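Local atomic coordinates of PrimPol AEP domain (PP-N190) (Cyanophage S-2L, PDB entry 6ZP9), a protein that is the archaeo-eukaryotic primase (AEP) domain of a phage primase-polymerase and probably synthesises nucleic acid, in a virus whose DNA carries 2-aminoadenine instead of adenine. Residues 21-26 / 162-167; 37-42 / 64-69; 77-82 / 156-161; 90-95 / 147-152; 114-119 / 176-181. All coordinates share one frame; numbering follows the deposited sequence. Where two conformers were deposited one is given.

Interaction 1: 21-26 / 162-167; sequences LHLSLL and MRLAGC
The backbone NH of Ala165 donates to the imidazole of His22, with Ala165 N 3.0 Å from His22 ND1 and a nearly straight N-H...N angle of 171°. The donor is tilted only modestly, 17°, from the ring plane, so it meets the nitrogen close to the edge. Because ND1 acts as an acceptor here, and NE2 has a hydrogen-bonding partner elsewhere in the structure, both ring nitrogens are engaged and the ring's rotation is fixed. Next to ND1 along the same rim, His22 CE1 lies 3.1 Å from Arg163 O, again near the ring plane, so the imidazole edge is fitted against consecutive peptide groups. The ring reaches them because CG stands anti to the backbone N (chi1 -159°), which carries it off the helix and over to the loop. Ala165 begins the central pair of a type II turn, Leu164 to Cys167, that follows strand 161-163 as it leaves its antiparallel sheet; Gly166 takes the positive-phi position of that turn. Helix 16-25 thus packs beside this turn, while His22 and Ala165 both also touch Leu116 of the second sheet, placing the contact in the buried ground between the two sheets. Apolar groups complete it. Ala165 CB rests 3.7 Å from His22 ND1, and one methyl of Leu164, CD1, approaches the same nitrogen at an equal 3.7 Å from an oblique direction. Leu23 adds a looser touch, CD1 to Leu164 CD1 at 4.5 Å, and both leucines lean on Ile70. Arg163 starts away from the helix, and its NH2 bonds to His169 ND1.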
# COMPACT_ATOMS: atom_id res chain seq x y z
N LEU A 21 11.03 -5.45 3.67
CA LEU A 21 9.95 -6.36 4.03
C LEU A 21 8.66 -6.01 3.30
O LEU A 21 7.95 -6.91 2.83
CB LEU A 21 9.73 -6.35 5.55
CG LEU A 21 8.56 -7.21 6.04
CD1 LEU A 21 8.80 -8.69 5.79
CD2 LEU A 21 8.26 -6.94 7.51
N HIS A 22 8.34 -4.72 3.20
CA HIS A 22 7.18 -4.29 2.43
C HIS A 22 7.26 -4.79 0.99
O HIS A 22 6.30 -5.37 0.46
CB HIS A 22 7.08 -2.76 2.46
CG HIS A 22 5.71 -2.22 2.16
ND1 HIS A 22 5.36 -0.92 2.44
CD2 HIS A 22 4.62 -2.80 1.61
CE1 HIS A 22 4.10 -0.72 2.07
NE2 HIS A 22 3.63 -1.85 1.57
N LEU A 23 8.41 -4.59 0.35
CA LEU A 23 8.61 -5.06 -1.02
C LEU A 23 8.53 -6.58 -1.11
O LEU A 23 7.94 -7.13 -2.05
CB LEU A 23 9.96 -4.58 -1.56
CG LEU A 23 10.00 -3.26 -2.34
CD1 LEU A 23 9.30 -2.18 -1.58
CD2 LEU A 23 11.43 -2.85 -2.60
N SER A 24 9.14 -7.27 -0.14
CA SER A 24 9.16 -8.73 -0.13
C SER A 24 7.75 -9.30 -0.01
O SER A 24 7.37 -10.21 -0.76
CB SER A 24 10.04 -9.21 1.02
OG SER A 24 10.36 -10.57 0.86
N LEU A 25 6.98 -8.80 0.94
CA LEU A 25 5.62 -9.31 1.10
C LEU A 25 4.77 -9.04 -0.14
O LEU A 25 3.86 -9.82 -0.45
CB LEU A 25 4.99 -8.71 2.35
CG LEU A 25 5.68 -9.09 3.67
CD1 LEU A 25 5.05 -8.31 4.83
CD2 LEU A 25 5.60 -10.59 3.93
N LEU A 26 5.07 -7.97 -0.87
CA LEU A 26 4.36 -7.68 -2.11
C LEU A 26 4.95 -8.41 -3.31
O LEU A 26 4.48 -8.19 -4.43
CB LEU A 26 4.36 -6.18 -2.37
CG LEU A 26 3.47 -5.36 -1.43
CD1 LEU A 26 3.65 -3.88 -1.74
CD2 LEU A 26 2.00 -5.78 -1.54
N MET A 162 0.82 3.70 -2.03
CA MET A 162 0.48 3.42 -0.64
C MET A 162 1.68 3.74 0.24
O MET A 162 2.83 3.58 -0.17
CB MET A 162 0.04 1.96 -0.52
CG MET A 162 -1.26 1.56 -1.21
SD MET A 162 -2.71 2.28 -0.46
CE MET A 162 -2.80 1.08 0.83
N ARG A 163 1.39 4.16 1.47
CA ARG A 163 2.43 4.50 2.44
C ARG A 163 3.45 3.37 2.55
O ARG A 163 3.09 2.20 2.65
CB ARG A 163 1.82 4.71 3.79
CG ARG A 163 1.19 6.06 3.98
CD ARG A 163 2.16 7.23 3.99
NE ARG A 163 1.42 8.45 4.14
CZ ARG A 163 1.34 9.13 5.25
NH1 ARG A 163 0.59 10.18 5.31
NH2 ARG A 163 2.02 8.77 6.27
N LEU A 164 4.73 3.73 2.53
CA LEU A 164 5.83 2.78 2.57
C LEU A 164 6.24 2.50 4.02
O LEU A 164 6.45 3.43 4.81
CB LEU A 164 7.01 3.34 1.76
CG LEU A 164 8.31 2.56 1.75
CD1 LEU A 164 8.12 1.18 1.11
CD2 LEU A 164 9.42 3.36 1.05
N ALA A 165 6.35 1.21 4.38
CA ALA A 165 6.78 0.82 5.72
C ALA A 165 8.21 1.29 5.97
O ALA A 165 9.02 1.39 5.05
CB ALA A 165 6.72 -0.70 5.89
N GLY A 166 8.50 1.60 7.23
CA GLY A 166 9.84 1.98 7.61
C GLY A 166 10.19 3.44 7.43
O GLY A 166 11.34 3.82 7.71
N CYS A 167 9.25 4.27 6.96
CA CYS A 167 9.48 5.70 6.83
C CYS A 167 8.53 6.46 7.74
O CYS A 167 7.42 5.99 8.01
CB CYS A 167 9.30 6.20 5.39
SG CYS A 167 10.29 5.29 4.19

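Interaction 2: 37-42 / 64-69; sequences AIWPRR and QGFNSY
Trp39 drives the edge of its six-membered ring into the face of Phe66, a T-shaped pair with centroids 4.9 Å apart and planes at 74°. Trp39 CE3 sits almost over the centre of the phenyl ring, and CZ3 presses on into the hollow at Gly65, reaching 3.4 Å from Gln64 O. The chi1 of -168° points the indole across toward this hollow. Gly65, the positive-phi residue of the Schellman motif that ends helix 55-64, has no side chain and so leaves room for the indole. Pro40 fits beside it, with CD 3.2 Å from Gly65 O. Beyond the hollow the chains run as neighbouring strands, 34-38 and 67-71, of an antiparallel sheet: Ile38 and Asn67 form a hydrogen-bonded pair, Ile38 N to Asn67 O 3.0 Å and Asn67 N to Ile38 O 2.9 Å, and Ala37 and Ser68 the next, non-hydrogen-bonded one. Small Ala37 leaves room for the stem of Phe66, CB to CB 3.7 Å. On the face of the sheet that carries Ile38 and Asn67, the tip of the isoleucine rides over Tyr69: CD1 is 3.9 Å from the Tyr69 ring centroid in a CH-pi contact.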
# COMPACT_ATOMS: atom_id res chain seq x y z
N ALA A 37 7.44 10.58 -3.31
CA ALA A 37 7.56 11.40 -2.11
C ALA A 37 6.55 12.54 -2.23
O ALA A 37 6.56 13.28 -3.22
CB ALA A 37 8.99 11.94 -1.96
N ILE A 38 5.66 12.66 -1.24
CA ILE A 38 4.58 13.64 -1.27
C ILE A 38 4.75 14.58 -0.09
O ILE A 38 4.95 14.13 1.04
CB ILE A 38 3.20 12.97 -1.24
CG1 ILE A 38 3.10 11.91 -2.34
CG2 ILE A 38 2.10 14.03 -1.39
CD1 ILE A 38 1.75 11.25 -2.41
N TRP A 39 4.67 15.89 -0.36
CA TRP A 39 4.83 16.88 0.70
C TRP A 39 3.60 16.88 1.62
O TRP A 39 2.46 16.84 1.15
CB TRP A 39 5.04 18.26 0.08
CG TRP A 39 5.48 19.28 1.07
CD1 TRP A 39 4.76 20.35 1.53
CD2 TRP A 39 6.75 19.32 1.73
NE1 TRP A 39 5.51 21.06 2.45
CE2 TRP A 39 6.73 20.45 2.59
CE3 TRP A 39 7.89 18.52 1.69
CZ2 TRP A 39 7.82 20.79 3.39
CZ3 TRP A 39 8.98 18.87 2.49
CH2 TRP A 39 8.93 19.99 3.33
N PRO A 40 3.80 16.92 2.94
CA PRO A 40 2.67 16.74 3.85
C PRO A 40 1.66 17.87 3.84
O PRO A 40 0.51 17.64 4.23
CB PRO A 40 3.33 16.61 5.23
CG PRO A 40 4.73 16.24 4.95
CD PRO A 40 5.09 16.89 3.66
N ARG A 41 2.04 19.09 3.44
CA ARG A 41 1.17 20.25 3.59
C ARG A 41 0.68 20.72 2.22
O ARG A 41 1.45 21.28 1.43
CB ARG A 41 1.88 21.36 4.35
CG ARG A 41 2.00 21.03 5.83
CD ARG A 41 2.48 22.20 6.66
NE ARG A 41 3.88 22.55 6.39
CZ ARG A 41 4.94 21.83 6.75
NH1 ARG A 41 4.80 20.67 7.38
NH2 ARG A 41 6.16 22.27 6.45
N ARG A 42 -0.61 20.48 1.95
CA ARG A 42 -1.17 20.78 0.64
C ARG A 42 -0.97 22.24 0.27
O ARG A 42 -0.64 22.56 -0.88
CB ARG A 42 -2.65 20.41 0.63
CG ARG A 42 -3.27 20.34 -0.75
CD ARG A 42 -4.73 19.89 -0.64
NE ARG A 42 -4.84 18.55 -0.06
CZ ARG A 42 -4.75 17.41 -0.76
NH1 ARG A 42 -4.56 17.43 -2.07
NH2 ARG A 42 -4.85 16.25 -0.13
N GLN A 64 14.32 15.84 4.05
CA GLN A 64 13.74 17.09 3.56
C GLN A 64 12.34 17.32 4.10
O GLN A 64 11.89 18.47 4.16
CB GLN A 64 13.75 17.14 2.06
CG GLN A 64 15.02 17.69 1.47
CD GLN A 64 14.93 17.86 -0.03
OE1 GLN A 64 14.01 18.52 -0.55
NE2 GLN A 64 15.87 17.25 -0.75
N GLY A 65 11.62 16.26 4.46
CA GLY A 65 10.32 16.42 5.09
C GLY A 65 9.15 15.80 4.35
O GLY A 65 8.01 16.10 4.69
N PHE A 66 9.41 14.95 3.36
CA PHE A 66 8.33 14.34 2.58
C PHE A 66 7.80 13.08 3.26
O PHE A 66 8.50 12.42 4.02
CB PHE A 66 8.83 13.96 1.18
CG PHE A 66 9.11 15.13 0.27
CD1 PHE A 66 10.30 15.84 0.37
CD2 PHE A 66 8.20 15.50 -0.71
CE1 PHE A 66 10.57 16.90 -0.48
CE2 PHE A 66 8.46 16.56 -1.56
CZ PHE A 66 9.65 17.26 -1.44
N ASN A 67 6.54 12.75 2.97
CA ASN A 67 6.03 11.43 3.28
C ASN A 67 6.36 10.46 2.14
O ASN A 67 6.61 10.87 1.00
CB ASN A 67 4.51 11.47 3.53
CG ASN A 67 4.15 12.01 4.91
OD1 ASN A 67 4.77 11.67 5.92
ND2 ASN A 67 3.12 12.84 4.96
N SER A 68 6.37 9.17 2.46
CA SER A 68 6.94 8.15 1.60
C SER A 68 5.88 7.16 1.16
O SER A 68 5.14 6.63 1.99
CB SER A 68 8.06 7.40 2.32
OG SER A 68 9.12 8.27 2.67
N TYR A 69 5.85 6.88 -0.15
CA TYR A 69 4.86 6.00 -0.77
C TYR A 69 5.54 5.18 -1.86
O TYR A 69 6.54 5.60 -2.45
CB TYR A 69 3.72 6.79 -1.43
CG TYR A 69 2.97 7.72 -0.50
CD1 TYR A 69 3.49 8.97 -0.19
CD2 TYR A 69 1.75 7.34 0.06
CE1 TYR A 69 2.81 9.84 0.66
CE2 TYR A 69 1.06 8.20 0.91
CZ TYR A 69 1.60 9.45 1.21
OH TYR A 69 0.93 10.33 2.05

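Interaction 3: 77-82 / 156-161; sequences DSDAEI and RNPSRV
A type I turn, Asn157 to Arg160, just ahead of strand 161-163, docks on the short 3-10 segment 79-81 through the carboxylate of Asp79. One oxygen, OD1, collects three donors from the turn. The hydroxyl of Ser159 gives the shortest bond, OG to Asp79 OD1 2.6 Å, and comes from above the carboxylate plane. The backbone Ser159 N reaches Asp79 OD1 at 3.0 Å, nearly in line with the C-O bond. Asn157 ND2 supplies the third, 3.1 Å from Asp79 OD1, on the syn lone pair. A chi1 of 65° keeps the Ser159 hydroxyl close to its own amide, and the two can reach the same oxygen together. The Asn157 amide is itself held: Arg160 grips its OD1 side-on with NE and NH1, which steadies the group whose ND2 points at Asp79. The turn thereby joins two loops of the domain, the one between strands 67-71 and 85-90 and the one after helix 135-149. On the other side of the joint Glu81 OE1 accepts from Asp77 N, Ser78 N and Ser78 OG, which ties the residues before the 3-10 segment to its last residue, and a water donates to Asp77 O and to Ser159 O, each at 2.6 Å, as a bridge between the loops. The proline ring packs alongside. Pro158 CD sits 3.5 Å from Asp79 OD1, its ring crossing the acid at about a right angle, and Ile82 CG2 makes an apolar contact with Pro158 CB at 3.9 Å. Both Ile82 and Pro158 touch Val135 at the start of helix 135-149.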
# COMPACT_ATOMS: atom_id res chain seq x y z
N ASP A 77 4.46 4.65 -13.21
CA ASP A 77 3.83 5.62 -12.32
C ASP A 77 2.38 5.94 -12.67
O ASP A 77 1.65 6.45 -11.81
CB ASP A 77 4.61 6.94 -12.33
CG ASP A 77 5.99 6.81 -11.75
OD1 ASP A 77 6.17 5.97 -10.84
OD2 ASP A 77 6.90 7.53 -12.19
N SER A 78 1.96 5.71 -13.91
CA SER A 78 0.60 6.01 -14.33
C SER A 78 -0.16 4.71 -14.59
O SER A 78 0.44 3.64 -14.76
CB SER A 78 0.60 6.89 -15.59
OG SER A 78 1.16 6.22 -16.71
N ASP A 79 -1.49 4.81 -14.63
CA ASP A 79 -2.31 3.62 -14.82
C ASP A 79 -1.94 2.87 -16.09
O ASP A 79 -1.83 1.64 -16.08
CB ASP A 79 -3.80 3.99 -14.85
CG ASP A 79 -4.31 4.46 -13.50
OD1 ASP A 79 -3.65 4.17 -12.47
OD2 ASP A 79 -5.38 5.10 -13.47
N ALA A 80 -1.73 3.59 -17.20
CA ALA A 80 -1.41 2.94 -18.47
C ALA A 80 -0.09 2.18 -18.43
O ALA A 80 0.10 1.25 -19.23
CB ALA A 80 -1.36 3.97 -19.60
N GLU A 81 0.84 2.55 -17.54
CA GLU A 81 2.11 1.85 -17.46
C GLU A 81 2.05 0.59 -16.59
O GLU A 81 3.03 -0.16 -16.57
CB GLU A 81 3.19 2.77 -16.90
CG GLU A 81 3.55 3.94 -17.78
CD GLU A 81 4.45 4.92 -17.06
OE1 GLU A 81 3.94 5.73 -16.27
OE2 GLU A 81 5.68 4.85 -17.26
N ILE A 82 0.96 0.36 -15.87
CA ILE A 82 0.87 -0.79 -14.98
C ILE A 82 0.45 -2.01 -15.78
O ILE A 82 -0.57 -1.98 -16.48
CB ILE A 82 -0.11 -0.53 -13.82
CG1 ILE A 82 0.35 0.67 -12.99
CG2 ILE A 82 -0.21 -1.76 -12.92
CD1 ILE A 82 1.73 0.50 -12.35
N ARG A 156 -8.51 2.99 -5.97
CA ARG A 156 -9.00 2.01 -6.89
C ARG A 156 -8.26 1.83 -8.22
O ARG A 156 -8.61 0.96 -8.94
CB ARG A 156 -10.46 2.37 -7.21
CG ARG A 156 -10.64 3.62 -7.98
CD ARG A 156 -12.11 4.04 -8.09
NE ARG A 156 -12.98 2.87 -8.23
CZ ARG A 156 -13.82 2.33 -7.33
NH1 ARG A 156 -14.53 1.27 -7.69
NH2 ARG A 156 -13.97 2.83 -6.14
N ASN A 157 -7.29 2.67 -8.52
CA ASN A 157 -6.63 2.66 -9.82
C ASN A 157 -5.33 1.86 -9.76
O ASN A 157 -4.70 1.76 -8.71
CB ASN A 157 -6.32 4.08 -10.27
CG ASN A 157 -5.49 4.83 -9.27
OD1 ASN A 157 -5.86 4.94 -8.10
ND2 ASN A 157 -4.35 5.36 -9.72
N PRO A 158 -4.89 1.27 -10.88
CA PRO A 158 -3.75 0.34 -10.80
C PRO A 158 -2.42 0.99 -10.44
O PRO A 158 -1.54 0.28 -9.93
CB PRO A 158 -3.71 -0.30 -12.20
CG PRO A 158 -4.53 0.60 -13.07
CD PRO A 158 -5.55 1.25 -12.20
N SER A 159 -2.23 2.29 -10.64
CA SER A 159 -0.99 2.94 -10.21
C SER A 159 -1.11 3.59 -8.84
O SER A 159 -0.28 4.44 -8.49
CB SER A 159 -0.53 3.96 -11.25
OG SER A 159 -1.45 5.03 -11.36
N ARG A 160 -2.11 3.20 -8.04
CA ARG A 160 -2.29 3.77 -6.71
C ARG A 160 -1.03 3.58 -5.87
O ARG A 160 -0.45 2.49 -5.84
CB ARG A 160 -3.48 3.12 -6.02
CG ARG A 160 -3.68 3.52 -4.56
CD ARG A 160 -3.79 5.02 -4.39
NE ARG A 160 -4.63 5.64 -5.43
CZ ARG A 160 -5.16 6.85 -5.33
NH1 ARG A 160 -5.90 7.34 -6.32
NH2 ARG A 160 -4.96 7.57 -4.24
N VAL A 161 -0.58 4.67 -5.19
CA VAL A 161 0.55 4.59 -4.27
C VAL A 161 0.02 4.35 -2.86
O VAL A 161 -1.09 4.77 -2.52
CB VAL A 161 1.44 5.86 -4.32
CG1 VAL A 161 1.98 6.10 -5.71
CG2 VAL A 161 0.68 7.09 -3.81
O HOH W 1 1.11 6.53 -9.30

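Interaction 4: 90-95 / 147-152; sequences GEWDDG and ALAGFD
Phe151 and Trp92 meet as a T-shaped pair, the edge of the phenylalanine against the face of the indole. Phe151 CE1 stands almost over the centre of the indole, 3.5 Å from Trp92 CD2, with the rings' planes at 67°. The phenyl ring is covered on both its own faces: the backbone of Gly90 and Glu91 N lies over one, with Gly90 CA 4.0 Å from the Phe151 centroid, and Ala149 CB over the other. Gly90, lacking a side chain, lets the ring lie this close to the chain. Trp92 also bonds through its indole NH, NE1 to Ala149 O 2.8 Å; the donor stands above the carbonyl plane rather than on a lone pair, and the N-H...O angle is a bent 145°. Asp152 N donates to Glu91 O at 2.8 Å, a single backbone bond between the two chains. The Asp152 side chain runs side by side with Glu91 and brings OD2 within 4.0 Å of Asp93 OD1. A water donates to both of those oxygens and bridges them. Each acid has a further partner: Asp93 pairs with Lys121, Glu91 bonds to Asn155, and Asp152 OD1 accepts from Thr154 N. The contact fastens the exit of helix 135-149, where Gly150 turns the chain with positive phi, to the end of strand 85-90. It thereby brings together what are probably motifs I (Glu91-x-Asp93) and III (Phe151-Asp152) of the AEP active site; Ser122-x-His124, consistent with motif II, lies next to them, with Glu91 OE1 weakly bonded to His124.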
# COMPACT_ATOMS: atom_id res chain seq x y z
N GLY A 90 -6.68 -2.02 0.85
CA GLY A 90 -7.58 -0.90 1.12
C GLY A 90 -7.47 -0.41 2.54
O GLY A 90 -6.70 -0.93 3.35
N GLU A 91 -8.28 0.60 2.84
CA GLU A 91 -8.26 1.24 4.15
C GLU A 91 -9.62 1.87 4.39
O GLU A 91 -10.28 2.32 3.45
CB GLU A 91 -7.17 2.31 4.24
CG GLU A 91 -7.34 3.42 3.19
CD GLU A 91 -6.29 4.52 3.26
OE1 GLU A 91 -5.85 4.89 4.37
OE2 GLU A 91 -5.92 5.05 2.19
N TRP A 92 -10.02 1.93 5.66
CA TRP A 92 -11.17 2.75 6.03
C TRP A 92 -10.74 4.20 6.18
O TRP A 92 -9.62 4.50 6.60
CB TRP A 92 -11.81 2.24 7.31
CG TRP A 92 -12.68 1.03 7.04
CD1 TRP A 92 -13.91 1.02 6.43
CD2 TRP A 92 -12.37 -0.34 7.32
NE1 TRP A 92 -14.38 -0.27 6.33
CE2 TRP A 92 -13.46 -1.12 6.86
CE3 TRP A 92 -11.27 -0.99 7.91
CZ2 TRP A 92 -13.48 -2.51 6.99
CZ3 TRP A 92 -11.30 -2.37 8.03
CH2 TRP A 92 -12.40 -3.12 7.57
N ASP A 93 -11.63 5.11 5.79
CA ASP A 93 -11.32 6.54 5.88
C ASP A 93 -11.15 6.99 7.32
O ASP A 93 -10.44 7.97 7.58
CB ASP A 93 -12.42 7.36 5.20
CG ASP A 93 -11.89 8.62 4.55
OD1 ASP A 93 -10.67 8.86 4.63
OD2 ASP A 93 -12.70 9.38 3.97
N ASP A 94 -11.81 6.33 8.28
CA ASP A 94 -11.78 6.71 9.69
C ASP A 94 -12.30 5.54 10.52
O ASP A 94 -12.63 4.47 9.99
CB ASP A 94 -12.58 7.99 9.95
CG ASP A 94 -14.03 7.89 9.48
OD1 ASP A 94 -14.68 6.83 9.62
OD2 ASP A 94 -14.54 8.91 8.98
N GLY A 95 -12.42 5.75 11.81
CA GLY A 95 -12.83 4.73 12.76
C GLY A 95 -11.75 4.45 13.78
O GLY A 95 -10.57 4.66 13.52
N ALA A 147 -16.15 -2.17 -2.16
CA ALA A 147 -17.60 -2.18 -1.94
C ALA A 147 -17.97 -2.99 -0.71
O ALA A 147 -18.78 -2.56 0.12
CB ALA A 147 -18.30 -2.74 -3.18
N LEU A 148 -17.37 -4.18 -0.57
CA LEU A 148 -17.76 -5.09 0.50
C LEU A 148 -17.32 -4.57 1.86
O LEU A 148 -18.06 -4.70 2.85
CB LEU A 148 -17.16 -6.47 0.24
CG LEU A 148 -17.27 -7.46 1.40
CD1 LEU A 148 -18.72 -7.73 1.72
CD2 LEU A 148 -16.52 -8.75 1.12
N ALA A 149 -16.13 -3.99 1.94
CA ALA A 149 -15.63 -3.49 3.21
C ALA A 149 -16.11 -2.08 3.52
O ALA A 149 -16.10 -1.68 4.70
CB ALA A 149 -14.09 -3.52 3.22
N GLY A 150 -16.57 -1.33 2.52
CA GLY A 150 -16.77 0.10 2.71
C GLY A 150 -15.46 0.85 2.89
O GLY A 150 -15.40 1.81 3.69
N PHE A 151 -14.42 0.45 2.18
CA PHE A 151 -13.16 1.17 2.21
C PHE A 151 -13.28 2.54 1.54
O PHE A 151 -14.25 2.84 0.83
CB PHE A 151 -12.08 0.36 1.50
CG PHE A 151 -11.53 -0.79 2.30
CD1 PHE A 151 -11.49 -0.74 3.69
CD2 PHE A 151 -11.04 -1.92 1.67
CE1 PHE A 151 -10.97 -1.78 4.43
CE2 PHE A 151 -10.53 -2.99 2.40
CZ PHE A 151 -10.48 -2.92 3.79
N ASP A 152 -12.27 3.37 1.78
CA ASP A 152 -12.02 4.58 0.99
C ASP A 152 -11.99 4.25 -0.51
O ASP A 152 -11.13 3.50 -0.97
CB ASP A 152 -10.68 5.16 1.46
CG ASP A 152 -10.29 6.44 0.76
OD1 ASP A 152 -10.87 6.79 -0.30
OD2 ASP A 152 -9.36 7.10 1.28
O HOH W 2 -9.28 1.84 0.11
O HOH W 3 -14.04 4.34 4.39
O HOH W 4 -8.53 7.50 3.68

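Interaction 5: 114-119 / 176-181; sequences FQLRTG and AQIFNA
Backbone hydrogen bonds tie Gln115 to Phe179 and Arg117 to Gln177, both as antiparallel hydrogen-bonded pairs. Gln115 N to Phe179 O and Phe179 N to Gln115 O are each 2.9 Å, and Arg117 N to Gln177 O is 2.8 Å. The side-chain amides repeat the theme: Asn180 ND2 reaches Gln115 OE1 at 2.9 Å, nearly straight (175°), with the two amide planes nearly coplanar. Gln115 NE2 bonds in turn to His125 and to Val101 O, so the amide is held at both ends. On the face that carries Gln115, Arg117 and Phe179, stacking dominates. In the conformer described, the guanidinium of Arg117 lies flat on Phe179, CZ 3.8 Å from the ring centroid, a cation-pi contact with planes at 14°. Gln115 CB covers the opposite face of that ring in a CH-pi contact. A chi1 of 70° leans the Phe179 ring across strand 114-117, into the sandwich between these two side chains. Apolar contacts fill the other face of the sheet, where Leu116 CD1 is 3.9 Å from Ile178 CG1 and Phe114 CD2 is 4.0 Å from Ile178 CG2. Strand 177-179 thereby closes the outer edge of a four-stranded antiparallel sheet, whose Leu116 and Ile178 side chains face helix 16-25.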
# COMPACT_ATOMS: atom_id res chain seq x y z
N PHE A 114 -1.03 -9.27 5.19
CA PHE A 114 -0.36 -8.46 6.20
C PHE A 114 -1.09 -7.13 6.32
O PHE A 114 -1.94 -6.79 5.50
CB PHE A 114 1.12 -8.23 5.88
CG PHE A 114 1.38 -7.34 4.69
CD1 PHE A 114 1.39 -7.87 3.41
CD2 PHE A 114 1.69 -6.01 4.86
CE1 PHE A 114 1.67 -7.07 2.32
CE2 PHE A 114 1.97 -5.19 3.76
CZ PHE A 114 1.96 -5.74 2.48
N GLN A 115 -0.77 -6.41 7.38
CA GLN A 115 -1.35 -5.11 7.66
C GLN A 115 -0.23 -4.12 7.90
O GLN A 115 0.93 -4.49 8.11
CB GLN A 115 -2.32 -5.17 8.86
CG GLN A 115 -3.47 -6.14 8.61
CD GLN A 115 -4.41 -6.25 9.78
OE1 GLN A 115 -4.06 -6.80 10.83
NE2 GLN A 115 -5.64 -5.76 9.60
N LEU A 116 -0.57 -2.84 7.84
CA LEU A 116 0.42 -1.79 7.97
C LEU A 116 -0.13 -0.66 8.83
O LEU A 116 -1.23 -0.16 8.58
CB LEU A 116 0.84 -1.25 6.59
CG LEU A 116 2.04 -0.30 6.64
CD1 LEU A 116 3.02 -0.64 5.54
CD2 LEU A 116 1.57 1.13 6.52
N ARG A 117 0.64 -0.30 9.84
CA ARG A 117 0.33 0.85 10.67
C ARG A 117 1.04 2.06 10.07
O ARG A 117 2.26 2.05 9.94
CB ARG A 117 0.79 0.59 12.13
CG ARG A 117 0.14 1.43 13.21
CD ARG A 117 -0.42 0.55 14.34
NE ARG A 117 0.47 -0.55 14.67
CZ ARG A 117 0.09 -1.74 15.15
NH1 ARG A 117 1.00 -2.68 15.40
NH2 ARG A 117 -1.19 -1.99 15.39
N THR A 118 0.32 3.08 9.69
CA THR A 118 0.92 4.20 8.96
C THR A 118 1.48 5.28 9.87
O THR A 118 2.34 6.04 9.43
CB THR A 118 -0.10 4.87 8.04
OG1 THR A 118 -1.13 5.47 8.84
CG2 THR A 118 -0.71 3.85 7.08
N GLY A 119 0.98 5.39 11.10
CA GLY A 119 1.19 6.58 11.89
C GLY A 119 0.06 7.59 11.79
O GLY A 119 -0.02 8.49 12.64
N ALA A 176 6.14 4.06 9.98
CA ALA A 176 5.17 3.06 9.54
C ALA A 176 5.73 1.66 9.76
O ALA A 176 6.91 1.40 9.54
CB ALA A 176 4.81 3.27 8.07
N GLN A 177 4.86 0.74 10.17
CA GLN A 177 5.29 -0.59 10.59
C GLN A 177 4.37 -1.66 10.02
O GLN A 177 3.14 -1.55 10.12
CB GLN A 177 5.32 -0.69 12.12
CG GLN A 177 5.58 -2.09 12.65
CD GLN A 177 7.05 -2.39 12.79
OE1 GLN A 177 7.90 -1.53 12.54
NE2 GLN A 177 7.38 -3.61 13.20
N ILE A 178 4.96 -2.71 9.44
CA ILE A 178 4.20 -3.88 9.02
C ILE A 178 3.90 -4.74 10.24
O ILE A 178 4.74 -4.89 11.13
CB ILE A 178 4.97 -4.66 7.95
CG1 ILE A 178 4.88 -3.89 6.64
CG2 ILE A 178 4.42 -6.09 7.78
CD1 ILE A 178 5.74 -4.42 5.57
N PHE A 179 2.68 -5.29 10.30
CA PHE A 179 2.32 -6.17 11.40
C PHE A 179 1.29 -7.18 10.92
O PHE A 179 0.69 -7.04 9.86
CB PHE A 179 1.83 -5.36 12.61
CG PHE A 179 0.49 -4.71 12.42
CD1 PHE A 179 0.36 -3.55 11.66
CD2 PHE A 179 -0.66 -5.26 13.01
CE1 PHE A 179 -0.89 -2.95 11.48
CE2 PHE A 179 -1.91 -4.66 12.84
CZ PHE A 179 -2.02 -3.50 12.07
N ASN A 180 1.11 -8.24 11.72
CA ASN A 180 0.16 -9.32 11.43
C ASN A 180 0.42 -9.98 10.07
O ASN A 180 -0.52 -10.40 9.38
CB ASN A 180 -1.28 -8.83 11.53
CG ASN A 180 -1.75 -8.66 12.96
OD1 ASN A 180 -1.14 -9.20 13.89
ND2 ASN A 180 -2.84 -7.93 13.15
N ALA A 181 1.69 -10.09 9.68
CA ALA A 181 2.02 -10.86 8.49
C ALA A 181 1.77 -12.35 8.74
O ALA A 181 2.09 -12.88 9.80
CB ALA A 181 3.47 -10.63 8.07

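How the interactions relate
Interactions 1 and 5 are closest, their centres about 9 Å apart. Interaction 2 pairs strands 34-38 and 67-71, and strand 67-71 also borders strand 161-163 of interaction 1; their centres are about 16 Å apart, and they touch through Ser68 and Tyr69. Helix 16-25 and the turn after strand 161-163, which bonds to Ala176, together connect the two four-stranded sheets. Along the chain, interactions 2, 3 and 4 are nested inside the loop closed by interaction 1, and 4 also inside 3, whereas interaction 5 crosses 1, 3 and 4. Interactions 3 and 5 lie on opposite sides of the chain's centre. Interaction 4 probably lies at the active site; the others join the sheets and loops around it.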